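Local coordinates for thylakoid lumenal 15 kDa protein 1, chloroplastic (Arabidopsis thaliana, PDB 3N90) that is of unknown function but folds in the chloroplast thylakoid lumen as a pentapeptide repeat protein, a right-handed quadrilateral beta helix, at residues 26-40 with 46-60. The protein carries 2 engineered substitutions. Numbering follows the deposited sequence.
Sequences QTLIRQDFKTSILRQ and AKLLGASFFDADLTG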
ATOM      1  N   GLN A  26      -4.866   2.305  12.867  1.00 19.82           N
ATOM      2  CA  GLN A  26      -4.374   3.579  13.349  0.50 19.08           C
ATOM      3  C   GLN A  26      -4.503   4.680  12.336  1.00 19.58           C
ATOM      4  O   GLN A  26      -4.495   4.429  11.122  1.00 19.29           O
ATOM      5  CB  GLN A  26      -2.946   3.432  13.810  0.50 19.21           C
ATOM      6  CG  GLN A  26      -2.852   2.342  14.873  0.50 19.33           C
ATOM      7  CD  GLN A  26      -1.577   2.384  15.609  0.50 20.75           C
ATOM      8  OE1 GLN A  26      -1.295   1.516  16.437  0.50 21.71           O
ATOM      9  NE2 GLN A  26      -0.773   3.383  15.320  0.50 21.22           N
ATOM     10  N   THR A  27      -4.620   5.911  12.842  1.00 19.73           N
ATOM     11  CA  THR A  27      -4.644   7.083  12.003  1.00 19.52           C
ATOM     12  C   THR A  27      -3.226   7.505  11.740  1.00 18.00           C
ATOM     13  O   THR A  27      -2.507   7.946  12.656  1.00 18.23           O
ATOM     14  CB  THR A  27      -5.434   8.225  12.658  1.00 20.81           C
ATOM     15  OG1 THR A  27      -6.731   7.745  12.950  1.00 23.80           O
ATOM     16  CG2 THR A  27      -5.562   9.401  11.720  1.00 22.49           C
ATOM     17  N   LEU A  28      -2.806   7.324  10.477  1.00 15.73           N
ATOM     18  CA  LEU A  28      -1.454   7.619  10.036  1.00 14.87           C
ATOM     19  C   LEU A  28      -1.438   8.485   8.760  1.00 14.78           C
ATOM     20  O   LEU A  28      -0.661   8.254   7.837  1.00 12.86           O
ATOM     21  CB  LEU A  28      -0.675   6.314   9.802  1.00 14.92           C
ATOM     22  CG  LEU A  28      -0.665   5.371  11.022  1.00 17.25           C
ATOM     23  CD1 LEU A  28      -0.383   3.956  10.592  1.00 16.85           C
ATOM     24  CD2 LEU A  28       0.339   5.862  12.021  1.00 17.82           C
ATOM     25  N   ILE A  29      -2.286   9.501   8.745  1.00 13.49           N
ATOM     26  CA  ILE A  29      -2.388  10.377   7.595  1.00 14.47           C
ATOM     27  C   ILE A  29      -1.054  11.060   7.367  1.00 12.97           C
ATOM     28  O   ILE A  29      -0.509  11.697   8.266  1.00 13.74           O
ATOM     29  CB  ILE A  29      -3.530  11.380   7.829  1.00 13.55           C
ATOM     30  CG1 ILE A  29      -4.878  10.627   7.855  1.00 15.52           C
ATOM     31  CG2 ILE A  29      -3.448  12.529   6.826  1.00 13.91           C
ATOM     32  CD1 ILE A  29      -6.119  11.522   8.206  1.00 17.39           C
ATOM     33  N   ARG A  30      -0.497  10.917   6.164  1.00 12.25           N
ATOM     34  CA  ARG A  30       0.762  11.560   5.817  1.00 11.50           C
ATOM     35  C   ARG A  30       1.949  11.187   6.735  1.00 10.91           C
ATOM     36  O   ARG A  30       2.927  11.895   6.788  1.00 14.18           O
ATOM     37  CB  ARG A  30       0.588  13.090   5.703  1.00 11.01           C
ATOM     38  CG  ARG A  30      -0.333  13.435   4.500  1.00 10.93           C
ATOM     39  CD  ARG A  30      -0.687  14.910   4.541  1.00 13.43           C
ATOM     40  NE  ARG A  30      -1.466  15.322   3.366  1.00 15.92           N
ATOM     41  CZ  ARG A  30      -2.381  16.281   3.368  1.00 17.27           C
ATOM     42  NH1 ARG A  30      -2.698  16.900   4.502  1.00 16.57           N
ATOM     43  NH2 ARG A  30      -3.002  16.600   2.230  1.00 17.71           N
ATOM     44  N   GLN A  31       1.829  10.027   7.373  1.00 11.75           N
ATOM     45  CA  GLN A  31       2.949   9.436   8.112  1.00 11.85           C
ATOM     46  C   GLN A  31       4.128   9.172   7.157  1.00 12.30           C
ATOM     47  O   GLN A  31       3.938   8.703   6.001  1.00 12.03           O
ATOM     48  CB  GLN A  31       2.516   8.143   8.769  1.00 11.75           C
ATOM     49  CG  GLN A  31       3.426   7.761   9.952  1.00 13.66           C
ATOM     50  CD  GLN A  31       3.339   8.737  11.114  1.00 16.93           C
ATOM     51  OE1 GLN A  31       2.248   9.265  11.416  1.00 16.18           O
ATOM     52  NE2 GLN A  31       4.482   8.981  11.788  1.00 12.62           N
ATOM     53  N   ASP A  32       5.341   9.479   7.639  1.00 12.30           N
ATOM     54  CA  ASP A  32       6.566   9.347   6.853  1.00 12.57           C
ATOM     55  C   ASP A  32       7.232   7.992   7.205  1.00 11.48           C
ATOM     56  O   ASP A  32       7.872   7.856   8.231  1.00 12.91           O
ATOM     57  CB  ASP A  32       7.546  10.506   7.147  1.00 14.14           C
ATOM     58  CG  ASP A  32       8.745  10.528   6.194  1.00 16.15           C
ATOM     59  OD1 ASP A  32       8.918   9.581   5.370  1.00 16.12           O
ATOM     60  OD2 ASP A  32       9.533  11.509   6.230  1.00 21.35           O
ATOM     61  N   PHE A  33       7.042   6.998   6.356  1.00 10.26           N
ATOM     62  CA  PHE A  33       7.768   5.729   6.478  1.00  9.83           C
ATOM     63  C   PHE A  33       8.842   5.599   5.391  1.00  9.74           C
ATOM     64  O   PHE A  33       9.212   4.465   5.019  1.00  9.93           O
ATOM     65  CB  PHE A  33       6.811   4.536   6.319  1.00 10.24           C
ATOM     66  CG  PHE A  33       5.841   4.395   7.419  1.00 11.73           C
ATOM     67  CD1 PHE A  33       6.203   3.780   8.619  1.00  8.65           C
ATOM     68  CD2 PHE A  33       4.536   4.830   7.256  1.00 11.82           C
ATOM     69  CE1 PHE A  33       5.248   3.619   9.637  1.00 12.46           C
ATOM     70  CE2 PHE A  33       3.593   4.695   8.284  1.00 13.03           C
ATOM     71  CZ  PHE A  33       3.929   4.092   9.459  1.00 12.55           C
ATOM     72  N   LYS A  34       9.353   6.720   4.873  1.00 10.09           N
ATOM     73  CA  LYS A  34      10.408   6.647   3.857  1.00 10.66           C
ATOM     74  C   LYS A  34      11.592   5.803   4.344  1.00 10.88           C
ATOM     75  O   LYS A  34      12.075   6.011   5.459  1.00 10.46           O
ATOM     76  CB  LYS A  34      10.910   8.053   3.502  1.00 11.18           C
ATOM     77  CG  LYS A  34      12.064   8.040   2.525  1.00 11.30           C
ATOM     78  CD  LYS A  34      12.208   9.482   1.993  1.00 17.97           C
ATOM     79  CE  LYS A  34      13.438   9.605   1.143  1.00 19.04           C
ATOM     80  NZ  LYS A  34      13.944  11.009   0.971  1.00 23.51           N
ATOM     81  N   THR A  35      12.002   4.869   3.494  1.00 11.22           N
ATOM     82  CA  THR A  35      13.154   3.977   3.681  1.00 11.44           C
ATOM     83  C   THR A  35      13.110   3.277   5.053  1.00 11.74           C
ATOM     84  O   THR A  35      14.164   3.013   5.673  1.00 11.62           O
ATOM     85  CB  THR A  35      14.528   4.658   3.290  1.00 12.51           C
ATOM     86  OG1 THR A  35      15.592   3.692   3.221  1.00 14.25           O
ATOM     87  CG2 THR A  35      14.930   5.842   4.224  1.00 14.41           C
ATOM     88  N   SER A  36      11.894   2.976   5.515  1.00 10.39           N
ATOM     89  CA  SER A  36      11.777   2.098   6.678  1.00  9.95           C
ATOM     90  C   SER A  36      11.649   0.632   6.290  1.00 10.08           C
ATOM     91  O   SER A  36      11.267   0.286   5.165  1.00  9.46           O
ATOM     92  CB  SER A  36      10.625   2.514   7.559  1.00  9.23           C
ATOM     93  OG  SER A  36      10.983   3.720   8.186  1.00 14.70           O
ATOM     94  N   ILE A  37      11.978  -0.250   7.253  1.00  9.21           N
ATOM     95  CA  ILE A  37      11.753  -1.674   7.074  1.00 10.67           C
ATOM     96  C   ILE A  37      10.450  -2.018   7.780  1.00 10.86           C
ATOM     97  O   ILE A  37      10.271  -1.746   8.976  1.00 10.51           O
ATOM     98  CB  ILE A  37      12.907  -2.537   7.676  1.00 10.10           C
ATOM     99  CG1 ILE A  37      14.270  -2.101   7.149  1.00 12.29           C
ATOM    100  CG2 ILE A  37      12.630  -4.004   7.333  1.00 12.27           C
ATOM    101  CD1 ILE A  37      15.435  -2.923   7.785  1.00 12.71           C
ATOM    102  N   LEU A  38       9.513  -2.553   7.012  1.00 10.30           N
ATOM    103  CA  LEU A  38       8.157  -2.828   7.470  1.00 10.28           C
ATOM    104  C   LEU A  38       7.731  -4.260   7.155  1.00 11.37           C
ATOM    105  O   LEU A  38       6.542  -4.526   6.884  1.00 12.51           O
ATOM    106  CB  LEU A  38       7.159  -1.797   6.891  1.00  9.48           C
ATOM    107  CG  LEU A  38       7.277  -0.414   7.543  1.00  9.53           C
ATOM    108  CD1 LEU A  38       6.683   0.641   6.599  1.00 12.30           C
ATOM    109  CD2 LEU A  38       6.572  -0.413   8.875  1.00  9.78           C
ATOM    110  N   ARG A  39       8.716  -5.180   7.119  1.00 12.26           N
ATOM    111  CA  ARG A  39       8.409  -6.559   6.806  1.00 14.39           C
ATOM    112  C   ARG A  39       7.466  -7.103   7.859  1.00 13.73           C
ATOM    113  O   ARG A  39       7.674  -6.892   9.079  1.00 15.17           O
ATOM    114  CB  ARG A  39       9.659  -7.444   6.779  1.00 13.88           C
ATOM    115  CG  ARG A  39      10.668  -7.098   5.785  1.00 16.96           C
ATOM    116  CD  ARG A  39      11.596  -8.343   5.648  1.00 22.08           C
ATOM    117  NE  ARG A  39      12.090  -8.154   4.341  1.00 21.48           N
ATOM    118  CZ  ARG A  39      12.328  -9.013   3.394  1.00 16.68           C
ATOM    119  NH1 ARG A  39      12.204 -10.358   3.481  1.00 13.74           N
ATOM    120  NH2 ARG A  39      12.719  -8.439   2.300  1.00 16.86           N
ATOM    121  N   GLN A  40       6.431  -7.772   7.370  1.00 15.38           N
ATOM    122  CA  GLN A  40       5.358  -8.336   8.201  1.00 17.10           C
ATOM    123  C   GLN A  40       4.612  -7.340   9.086  1.00 16.67           C
ATOM    124  O   GLN A  40       3.985  -7.743  10.069  1.00 17.52           O
ATOM    125  CB  GLN A  40       5.920  -9.450   9.100  1.00 18.05           C
ATOM    126  CG  GLN A  40       6.524 -10.607   8.368  1.00 20.17           C
ATOM    127  CD  GLN A  40       7.990 -10.430   7.973  1.00 25.04           C
ATOM    128  OE1 GLN A  40       8.834  -9.981   8.769  1.00 25.02           O
ATOM    129  NE2 GLN A  40       8.304 -10.815   6.742  1.00 24.71           N
ATOM    130  N   ALA A  46      -5.702   0.590   8.451  1.00 15.00           N
ATOM    131  CA  ALA A  46      -5.088   1.846   8.823  1.00 14.73           C
ATOM    132  C   ALA A  46      -5.514   2.975   7.870  1.00 15.27           C
ATOM    133  O   ALA A  46      -5.891   2.733   6.713  1.00 15.07           O
ATOM    134  CB  ALA A  46      -3.582   1.731   8.858  1.00 14.60           C
ATOM    135  N   LYS A  47      -5.471   4.201   8.368  1.00 15.92           N
ATOM    136  CA  LYS A  47      -5.772   5.354   7.543  1.00 15.77           C
ATOM    137  C   LYS A  47      -4.445   6.009   7.181  1.00 15.48           C
ATOM    138  O   LYS A  47      -3.747   6.617   8.019  1.00 16.42           O
ATOM    139  CB  LYS A  47      -6.756   6.331   8.216  1.00 18.25           C
ATOM    140  CG  LYS A  47      -8.039   5.718   8.743  1.00 20.91           C
ATOM    141  CD  LYS A  47      -8.808   4.897   7.698  1.00 27.42           C
ATOM    142  CE  LYS A  47     -10.174   4.415   8.234  1.00 27.33           C
ATOM    143  NZ  LYS A  47     -11.118   4.135   7.101  1.00 31.67           N
ATOM    144  N   LEU A  48      -4.067   5.827   5.915  1.00 14.00           N
ATOM    145  CA  LEU A  48      -2.740   6.216   5.450  1.00 12.14           C
ATOM    146  C   LEU A  48      -2.811   7.185   4.252  1.00 12.73           C
ATOM    147  O   LEU A  48      -1.933   7.185   3.367  1.00 11.73           O
ATOM    148  CB  LEU A  48      -1.954   4.959   5.047  1.00 11.81           C
ATOM    149  CG  LEU A  48      -1.419   4.105   6.218  1.00 10.38           C
ATOM    150  CD1 LEU A  48      -1.322   2.636   5.882  1.00 15.16           C
ATOM    151  CD2 LEU A  48      -0.061   4.687   6.598  1.00  9.69           C
ATOM    152  N   LEU A  49      -3.855   8.009   4.216  1.00 12.42           N
ATOM    153  CA  LEU A  49      -3.942   8.981   3.163  1.00 13.37           C
ATOM    154  C   LEU A  49      -2.644   9.789   3.067  1.00 12.97           C
ATOM    155  O   LEU A  49      -2.195  10.370   4.058  1.00 14.19           O
ATOM    156  CB  LEU A  49      -5.144   9.910   3.374  1.00 13.46           C
ATOM    157  CG  LEU A  49      -5.309  11.024   2.323  1.00 17.25           C
ATOM    158  CD1 LEU A  49      -6.802  11.226   2.037  1.00 21.31           C
ATOM    159  CD2 LEU A  49      -4.592  12.347   2.683  1.00 20.94           C
ATOM    160  N   GLY A  50      -2.035   9.831   1.887  1.00 11.23           N
ATOM    161  CA  GLY A  50      -0.853  10.731   1.675  1.00 12.39           C
ATOM    162  C   GLY A  50       0.435  10.282   2.387  1.00 10.70           C
ATOM    163  O   GLY A  50       1.454  10.987   2.349  1.00 12.86           O
ATOM    164  N   ALA A  51       0.398   9.076   2.959  1.00 11.29           N
ATOM    165  CA  ALA A  51       1.579   8.523   3.679  1.00 11.52           C
ATOM    166  C   ALA A  51       2.703   8.265   2.682  1.00 11.99           C
ATOM    167  O   ALA A  51       2.423   8.026   1.504  1.00 13.03           O
ATOM    168  CB  ALA A  51       1.193   7.210   4.407  1.00 11.14           C
ATOM    169  N   SER A  52       3.967   8.302   3.123  1.00 11.37           N
ATOM    170  CA  SER A  52       5.082   7.988   2.234  1.00 11.09           C
ATOM    171  C   SER A  52       5.643   6.617   2.609  1.00 10.51           C
ATOM    172  O   SER A  52       6.045   6.422   3.758  1.00 10.93           O
ATOM    173  CB  SER A  52       6.215   8.999   2.323  1.00 12.28           C
ATOM    174  OG  SER A  52       7.322   8.617   1.505  1.00 11.06           O
ATOM    175  N   PHE A  53       5.643   5.712   1.649  1.00  9.49           N
ATOM    176  CA  PHE A  53       6.407   4.409   1.756  1.00  9.46           C
ATOM    177  C   PHE A  53       7.561   4.425   0.742  1.00  8.96           C
ATOM    178  O   PHE A  53       8.006   3.374   0.274  1.00 10.38           O
ATOM    179  CB  PHE A  53       5.482   3.215   1.520  1.00  9.54           C
ATOM    180  CG  PHE A  53       4.444   3.054   2.616  1.00  9.88           C
ATOM    181  CD1 PHE A  53       4.794   2.493   3.843  1.00  8.67           C
ATOM    182  CD2 PHE A  53       3.132   3.500   2.426  1.00  9.26           C
ATOM    183  CE1 PHE A  53       3.826   2.355   4.851  1.00 11.13           C
ATOM    184  CE2 PHE A  53       2.180   3.375   3.421  1.00  9.73           C
ATOM    185  CZ  PHE A  53       2.527   2.789   4.634  1.00  9.72           C
ATOM    186  N   PHE A  54       8.077   5.619   0.469  1.00  9.31           N
ATOM    187  CA  PHE A  54       9.118   5.804  -0.528  1.00 10.07           C
ATOM    188  C   PHE A  54      10.353   4.932  -0.199  1.00 10.51           C
ATOM    189  O   PHE A  54      10.988   5.135   0.831  1.00 10.76           O
ATOM    190  CB  PHE A  54       9.558   7.270  -0.591  1.00 10.84           C
ATOM    191  CG  PHE A  54      10.538   7.549  -1.691  1.00 12.65           C
ATOM    192  CD1 PHE A  54      10.072   8.030  -2.932  1.00 14.48           C
ATOM    193  CD2 PHE A  54      11.903   7.325  -1.525  1.00 12.57           C
ATOM    194  CE1 PHE A  54      10.952   8.295  -3.985  1.00 15.33           C
ATOM    195  CE2 PHE A  54      12.806   7.599  -2.592  1.00 16.58           C
ATOM    196  CZ  PHE A  54      12.307   8.080  -3.824  1.00 16.27           C
ATOM    197  N   ASP A  55      10.660   3.964  -1.059  1.00 11.42           N
ATOM    198  CA  ASP A  55      11.797   3.047  -0.831  1.00 11.53           C
ATOM    199  C   ASP A  55      11.708   2.282   0.496  1.00 11.05           C
ATOM    200  O   ASP A  55      12.756   1.855   1.023  1.00 11.48           O
ATOM    201  CB  ASP A  55      13.137   3.788  -0.868  1.00 10.86           C
ATOM    202  CG  ASP A  55      14.201   3.038  -1.689  1.00 12.52           C
ATOM    203  OD1 ASP A  55      14.044   1.830  -1.953  1.00 13.53           O
ATOM    204  OD2 ASP A  55      15.141   3.715  -2.149  1.00 12.52           O
ATOM    205  N   ALA A  56      10.501   2.127   1.039  1.00 10.85           N
ATOM    206  CA  ALA A  56      10.272   1.220   2.178  1.00 10.02           C
ATOM    207  C   ALA A  56      10.281  -0.242   1.755  1.00 10.29           C
ATOM    208  O   ALA A  56      10.074  -0.575   0.590  1.00 12.34           O
ATOM    209  CB  ALA A  56       8.973   1.572   2.968  1.00 10.24           C
ATOM    210  N   ASP A  57      10.522  -1.122   2.715  1.00 10.58           N
ATOM    211  CA  ASP A  57      10.400  -2.555   2.469  1.00 10.63           C
ATOM    212  C   ASP A  57       9.166  -3.066   3.165  1.00 10.68           C
ATOM    213  O   ASP A  57       9.093  -3.129   4.396  1.00  9.91           O
ATOM    214  CB  ASP A  57      11.649  -3.300   2.967  1.00 10.72           C
ATOM    215  CG  ASP A  57      11.586  -4.806   2.706  1.00 13.72           C
ATOM    216  OD1 ASP A  57      10.606  -5.296   2.112  1.00 16.04           O
ATOM    217  OD2 ASP A  57      12.566  -5.503   3.084  1.00 15.51           O
ATOM    218  N   LEU A  58       8.157  -3.393   2.359  1.00 11.12           N
ATOM    219  CA  LEU A  58       6.859  -3.795   2.903  1.00 12.10           C
ATOM    220  C   LEU A  58       6.630  -5.305   2.841  1.00 12.55           C
ATOM    221  O   LEU A  58       5.497  -5.779   3.023  1.00 12.14           O
ATOM    222  CB  LEU A  58       5.716  -3.026   2.182  1.00 11.80           C
ATOM    223  CG  LEU A  58       5.529  -1.597   2.731  1.00 11.93           C
ATOM    224  CD1 LEU A  58       4.913  -0.642   1.696  1.00 14.03           C
ATOM    225  CD2 LEU A  58       4.661  -1.628   4.033  1.00 13.46           C
ATOM    226  N   THR A  59       7.691  -6.058   2.574  1.00 11.51           N
ATOM    227  CA  THR A  59       7.533  -7.465   2.254  1.00 12.80           C
ATOM    228  C   THR A  59       6.646  -8.182   3.282  1.00 12.46           C
ATOM    229  O   THR A  59       6.909  -8.105   4.492  1.00 13.32           O
ATOM    230  CB  THR A  59       8.917  -8.163   2.193  1.00 12.86           C
ATOM    231  OG1 THR A  59       9.669  -7.608   1.112  1.00 12.91           O
ATOM    232  CG2 THR A  59       8.708  -9.674   1.965  1.00 13.27           C
ATOM    233  N   GLY A  60       5.574  -8.829   2.819  1.00 12.26           N
ATOM    234  CA  GLY A  60       4.682  -9.570   3.740  1.00 13.97           C
ATOM    235  C   GLY A  60       3.761  -8.779   4.656  1.00 13.88           C
ATOM    236  O   GLY A  60       3.095  -9.356   5.547  1.00 13.86           O
TER
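Phe33 and Phe53 lie side by side as equivalent residues of successive coils in a right-handed quadrilateral beta helix, the fold of pentapeptide repeat proteins. Segments 26-40 and 46-60 run twenty residues apart in register, joined by single beta bridges such as Asp32 with Ser52, where Phe33 N donates to Ser52 O. Two type II turns in each segment, such as Leu48 to Ala51, make corners of the coil, and Gly50 suits one of them, having a positive phi and no CB to collide with Arg30 CG.

The two rings lie almost parallel, planes 2° apart, yet slide past each other so that overlap is slight; Phe33 CD2 comes 3.5 Å from Phe53 CE1. Large flat side chains suit this buried position, and Phe73 meets the Phe53 ring on the next coil. Leu38 CD1 meets the Phe53 ring at its edge, while Ala56 is small enough to sit with its CB 3.4 Å from Ser36 O.

On the outside, Arg39 can be followed outward. Its CB rests 3.6 Å from Thr59 O, CG and CD pass Asp57 OD2, and the chain stays extended from CG to NE. CZ then lies over Thr59 CB, which covers one guanidinium face. Asp57 suits its place by serving both segments: OD1 accepts from Thr59 N in an Asx turn and from Thr59 OG1, while OD2 takes the salt bridge, in which Arg39 NE and NH2 each donate to Asp57 OD2 at 3.0 Å, with the carboxylate 81° from the guanidinium plane.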